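Local coordinates for protein SusD homolog (Bacteroides thetaiotaomicron VPI-5482, PDB 3FDH) that probably binds glycans at the bacterial outer membrane, as a SusD/RagB-family lipoprotein serving nutrient uptake, at residues Leu25-Ala37 / Thr108-Leu122. Residues are numbered along the deposited sequence; the frame is centred on the assembly and turned at random. Where two conformers were deposited one is given.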
loop_
_atom_site.group_PDB
_atom_site.type_symbol
_atom_site.label_atom_id
_atom_site.label_comp_id
_atom_site.label_asym_id
_atom_site.label_seq_id
_atom_site.Cartn_x
_atom_site.Cartn_y
_atom_site.Cartn_z
ATOM N N LEU A 25 -3.737 -14.806 -15.795
ATOM C CA LEU A 25 -4.345 -13.921 -14.796
ATOM C C LEU A 25 -4.006 -14.393 -13.400
ATOM O O LEU A 25 -3.819 -13.603 -12.479
ATOM C CB LEU A 25 -5.866 -13.854 -14.965
ATOM C CG LEU A 25 -6.617 -12.877 -14.079
ATOM C CD1 LEU A 25 -6.179 -11.413 -14.490
ATOM C CD2 LEU A 25 -8.135 -13.110 -14.130
ATOM N N ALA A 26 -3.960 -15.697 -13.231
ATOM C CA ALA A 26 -3.673 -16.269 -11.887
ATOM C C ALA A 26 -2.320 -15.732 -11.440
ATOM O O ALA A 26 -2.115 -15.312 -10.292
ATOM C CB ALA A 26 -3.645 -17.806 -11.931
ATOM N N ASP A 27 -1.413 -15.693 -12.400
ATOM C CA ASP A 27 -0.042 -15.248 -12.136
ATOM C C ASP A 27 0.026 -13.750 -11.915
ATOM O O ASP A 27 0.759 -13.261 -11.061
ATOM C CB ASP A 27 0.876 -15.595 -13.305
ATOM C CG ASP A 27 2.327 -15.361 -12.982
ATOM O OD1 ASP A 27 2.966 -16.241 -12.351
ATOM O OD2 ASP A 27 2.847 -14.307 -13.396
ATOM N N VAL A 28 -0.750 -13.016 -12.699
ATOM C CA VAL A 28 -0.762 -11.547 -12.634
ATOM C C VAL A 28 -1.285 -11.108 -11.265
ATOM O O VAL A 28 -0.745 -10.224 -10.615
ATOM C CB VAL A 28 -1.589 -10.932 -13.838
ATOM C CG1 VAL A 28 -2.018 -9.493 -13.594
ATOM C CG2 VAL A 28 -0.812 -11.089 -15.186
ATOM N N ILE A 29 -2.325 -11.778 -10.797
ATOM C CA ILE A 29 -2.913 -11.403 -9.512
ATOM C C ILE A 29 -1.924 -11.718 -8.388
ATOM O O ILE A 29 -1.687 -10.911 -7.454
ATOM C CB ILE A 29 -4.236 -12.119 -9.285
ATOM C CG1 ILE A 29 -5.266 -11.655 -10.325
ATOM C CG2 ILE A 29 -4.778 -11.893 -7.872
ATOM C CD1 ILE A 29 -6.562 -12.482 -10.286
ATOM N N THR A 30 -1.323 -12.885 -8.501
ATOM C CA THR A 30 -0.374 -13.355 -7.490
ATOM C C THR A 30 0.816 -12.410 -7.401
ATOM O O THR A 30 1.235 -11.951 -6.326
ATOM C CB THR A 30 0.136 -14.744 -7.827
ATOM O OG1 THR A 30 -0.957 -15.681 -7.799
ATOM C CG2 THR A 30 1.186 -15.173 -6.817
ATOM N N SER A 31 1.357 -12.124 -8.562
ATOM C CA SER A 31 2.529 -11.246 -8.637
ATOM C C SER A 31 2.232 -9.810 -8.223
ATOM O O SER A 31 3.071 -9.164 -7.558
ATOM C CB SER A 31 3.195 -11.306 -10.018
ATOM O OG SER A 31 2.405 -10.703 -11.017
ATOM N N THR A 32 1.048 -9.328 -8.576
ATOM C CA THR A 32 0.644 -7.958 -8.227
ATOM C C THR A 32 0.527 -7.795 -6.712
ATOM O O THR A 32 0.958 -6.785 -6.144
ATOM C CB THR A 32 -0.613 -7.491 -8.988
ATOM O OG1 THR A 32 -0.329 -7.533 -10.396
ATOM C CG2 THR A 32 -0.961 -6.067 -8.602
ATOM N N ALA A 33 -0.022 -8.802 -6.062
ATOM C CA ALA A 33 -0.203 -8.750 -4.604
ATOM C C ALA A 33 1.111 -8.991 -3.893
ATOM O O ALA A 33 1.654 -8.138 -3.192
ATOM C CB ALA A 33 -1.244 -9.764 -4.169
ATOM N N PHE A 34 1.640 -10.172 -4.129
ATOM C CA PHE A 34 2.832 -10.636 -3.411
ATOM C C PHE A 34 4.133 -9.851 -3.648
ATOM O O PHE A 34 4.850 -9.523 -2.692
ATOM C CB PHE A 34 3.090 -12.117 -3.685
ATOM C CG PHE A 34 4.146 -12.691 -2.803
ATOM C CD1 PHE A 34 3.818 -13.196 -1.554
ATOM C CD2 PHE A 34 5.462 -12.704 -3.199
ATOM C CE1 PHE A 34 4.807 -13.714 -0.701
ATOM C CE2 PHE A 34 6.458 -13.225 -2.357
ATOM C CZ PHE A 34 6.114 -13.730 -1.105
ATOM N N SER A 35 4.436 -9.585 -4.908
ATOM C CA SER A 35 5.706 -8.965 -5.277
ATOM C C SER A 35 5.695 -7.476 -5.578
ATOM O O SER A 35 6.670 -6.769 -5.342
ATOM C CB SER A 35 6.263 -9.669 -6.512
ATOM O OG SER A 35 6.505 -11.048 -6.267
ATOM N N ASN A 36 4.598 -7.021 -6.149
ATOM C CA ASN A 36 4.476 -5.663 -6.621
ATOM C C ASN A 36 3.975 -4.664 -5.616
ATOM O O ASN A 36 4.672 -3.702 -5.317
ATOM C CB ASN A 36 3.620 -5.631 -7.878
ATOM C CG ASN A 36 4.208 -6.495 -8.978
ATOM O OD1 ASN A 36 5.313 -7.055 -8.814
ATOM N ND2 ASN A 36 3.494 -6.626 -10.080
ATOM N N ALA A 37 2.742 -4.856 -5.176
ATOM C CA ALA A 37 2.124 -3.997 -4.129
ATOM C C ALA A 37 2.723 -4.212 -2.721
ATOM O O ALA A 37 2.987 -3.249 -1.989
ATOM C CB ALA A 37 0.599 -4.238 -4.049
ATOM N N THR A 108 -12.756 -11.776 -18.032
ATOM C CA THR A 108 -11.346 -12.040 -17.745
ATOM C C THR A 108 -10.532 -10.860 -18.241
ATOM O O THR A 108 -9.577 -10.420 -17.617
ATOM C CB THR A 108 -10.868 -13.348 -18.439
ATOM O OG1 THR A 108 -11.496 -14.467 -17.806
ATOM C CG2 THR A 108 -9.382 -13.505 -18.318
ATOM N N ARG A 109 -10.999 -10.310 -19.349
ATOM C CA ARG A 109 -10.319 -9.189 -19.987
ATOM C C ARG A 109 -10.359 -7.972 -19.074
ATOM O O ARG A 109 -9.380 -7.242 -18.916
ATOM C CB ARG A 109 -10.951 -8.858 -21.341
ATOM C CG ARG A 109 -10.124 -7.906 -22.162
ATOM C CD ARG A 109 -10.795 -7.545 -23.463
ATOM N NE ARG A 109 -9.793 -7.151 -24.447
ATOM C CZ ARG A 109 -10.060 -6.604 -25.626
ATOM N NH1 ARG A 109 -11.301 -6.360 -25.985
ATOM N NH2 ARG A 109 -9.076 -6.307 -26.453
ATOM N N GLY A 110 -11.526 -7.784 -18.481
ATOM C CA GLY A 110 -11.756 -6.671 -17.586
ATOM C C GLY A 110 -10.909 -6.800 -16.342
ATOM O O GLY A 110 -10.348 -5.830 -15.835
HETATM N N MSE A 111 -10.815 -8.015 -15.842
HETATM C CA MSE A 111 -10.005 -8.229 -14.636
HETATM C C MSE A 111 -8.549 -7.841 -14.937
HETATM O O MSE A 111 -7.854 -7.219 -14.107
HETATM C CB MSE A 111 -10.075 -9.685 -14.172
HETATM C CG MSE A 111 -11.472 -10.150 -13.821
HETATM SE SE MSE A 111 -11.557 -12.046 -13.464
HETATM C CE MSE A 111 -13.441 -12.198 -13.081
ATOM N N ALA A 112 -8.094 -8.258 -16.105
ATOM C CA ALA A 112 -6.732 -7.974 -16.579
ATOM C C ALA A 112 -6.520 -6.479 -16.764
ATOM O O ALA A 112 -5.432 -5.965 -16.511
ATOM C CB ALA A 112 -6.424 -8.727 -17.886
ATOM N N GLU A 113 -7.576 -5.785 -17.168
ATOM C CA GLU A 113 -7.509 -4.330 -17.402
ATOM C C GLU A 113 -7.336 -3.618 -16.070
ATOM O O GLU A 113 -6.563 -2.665 -15.942
ATOM C CB GLU A 113 -8.743 -3.829 -18.167
ATOM C CG GLU A 113 -8.621 -4.151 -19.656
ATOM C CD GLU A 113 -9.921 -4.076 -20.460
ATOM O OE1 GLU A 113 -11.008 -4.186 -19.868
ATOM O OE2 GLU A 113 -9.836 -3.966 -21.711
ATOM N N VAL A 114 -7.999 -4.149 -15.063
ATOM C CA VAL A 114 -7.862 -3.626 -13.704
ATOM C C VAL A 114 -6.416 -3.871 -13.196
ATOM O O VAL A 114 -5.783 -3.013 -12.578
ATOM C CB VAL A 114 -8.906 -4.250 -12.734
ATOM C CG1 VAL A 114 -8.589 -3.861 -11.234
ATOM C CG2 VAL A 114 -10.326 -3.822 -13.129
HETATM N N MSE A 115 -5.870 -5.039 -13.488
HETATM C CA MSE A 115 -4.511 -5.312 -13.006
HETATM C C MSE A 115 -3.520 -4.472 -13.771
HETATM O O MSE A 115 -2.469 -4.112 -13.243
HETATM C CB MSE A 115 -4.119 -6.784 -13.131
HETATM C CG MSE A 115 -4.918 -7.742 -12.275
HETATM SE SE MSE A 115 -4.307 -7.567 -10.473
HETATM C CE MSE A 115 -5.611 -6.422 -9.706
ATOM N N ALA A 116 -3.861 -4.156 -15.012
ATOM C CA ALA A 116 -2.947 -3.348 -15.858
ATOM C C ALA A 116 -2.898 -1.938 -15.250
ATOM O O ALA A 116 -1.847 -1.325 -15.121
ATOM C CB ALA A 116 -3.414 -3.302 -17.300
ATOM N N ALA A 117 -4.076 -1.454 -14.882
ATOM C CA ALA A 117 -4.219 -0.126 -14.308
ATOM C C ALA A 117 -3.433 -0.059 -13.023
ATOM O O ALA A 117 -2.725 0.906 -12.746
ATOM C CB ALA A 117 -5.704 0.204 -14.040
ATOM N N TYR A 118 -3.560 -1.118 -12.249
ATOM C CA TYR A 118 -2.954 -1.166 -10.919
ATOM C C TYR A 118 -1.453 -1.088 -11.007
ATOM O O TYR A 118 -0.805 -0.368 -10.252
ATOM C CB TYR A 118 -3.397 -2.424 -10.151
ATOM C CG TYR A 118 -3.202 -2.324 -8.663
ATOM C CD1 TYR A 118 -1.950 -2.507 -8.092
ATOM C CD2 TYR A 118 -4.266 -2.068 -7.828
ATOM C CE1 TYR A 118 -1.756 -2.420 -6.714
ATOM C CE2 TYR A 118 -4.085 -1.987 -6.462
ATOM C CZ TYR A 118 -2.827 -2.177 -5.906
ATOM O OH TYR A 118 -2.661 -2.091 -4.532
ATOM N N ASN A 119 -0.912 -1.825 -11.964
ATOM C CA ASN A 119 0.542 -1.876 -12.143
ATOM C C ASN A 119 1.088 -0.613 -12.775
ATOM O O ASN A 119 2.188 -0.158 -12.438
ATOM C CB ASN A 119 0.954 -3.132 -12.892
ATOM C CG ASN A 119 0.871 -4.359 -12.003
ATOM O OD1 ASN A 119 1.683 -4.536 -11.092
ATOM N ND2 ASN A 119 -0.136 -5.185 -12.232
ATOM N N CYS A 120 0.292 -0.008 -13.644
ATOM C CA CYS A 120 0.712 1.265 -14.235
ATOM C C CYS A 120 0.816 2.309 -13.163
ATOM O O CYS A 120 1.697 3.172 -13.177
ATOM C CB CYS A 120 -0.265 1.754 -15.303
ATOM S SG CYS A 120 -0.140 0.834 -16.882
ATOM N N ALA A 121 -0.094 2.222 -12.220
ATOM C CA ALA A 121 -0.137 3.190 -11.108
ATOM C C ALA A 121 1.085 3.033 -10.225
ATOM O O ALA A 121 1.672 4.014 -9.755
ATOM C CB ALA A 121 -1.400 2.996 -10.289
ATOM N N LEU A 122 1.475 1.791 -9.981
ATOM C CA LEU A 122 2.681 1.551 -9.131
ATOM C C LEU A 122 3.875 2.171 -9.831
ATOM O O LEU A 122 4.742 2.804 -9.243
ATOM C CB LEU A 122 2.887 0.046 -8.848
ATOM C CG LEU A 122 1.898 -0.616 -7.883
ATOM C CD1 LEU A 122 2.020 -2.148 -7.933
ATOM C CD2 LEU A 122 2.073 -0.091 -6.454
#
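The hydroxyl of T32 is gripped from two helices: OG1 gives its proton to the carbonyl O of V28, 2.7 Å away and one turn back, and accepts a bond from N119 ND2 at 3.0 Å. This second bond is nearly straight (174°), and T32 OG1 lies in the amide plane of N119. With OG1 anti to the carbonyl carbon, CG2 is left to lean obliquely against CD1 of the Y118 ring. The N119 amide is held at both ends. Its ND2 also reaches back to M115 O at 2.8 Å, coming from above that carbonyl plane, while OD1 accepts a more bent bond from N36 ND2 at 2.9 Å, the two amide planes standing 84° apart. These bonds fix the rotation of N119 and satisfy its polar atoms within a buried interface.

Apolar packing continues on both sides of this polar cluster. Towards A37, the CD1 methyl of L122 rests on N36 CB, and A37 CB sits near the phenol end of Y118. Towards L25, selenomethionine M115 bends at chi2 and chi3, laying SE beside T32 and I29, while its CB presses tightly on V28 CG1 (3.5 Å). L25 crosses extended selenomethionine M111 at about a right angle, CD2 meeting SE at 3.6 Å.

The segments 25-37 and 108-122 run roughly parallel, their axes 27° apart, within the largely helical SusD-like fold. Helix 76-95 flanks both: its S85 also accepts from N36 ND2, N88 touches V28 and I92 packs on A112. Y118 OH bonds to L332 O, while F197 of helix 191-208 packs against M115 and helix 154-171 covers V114 and A117.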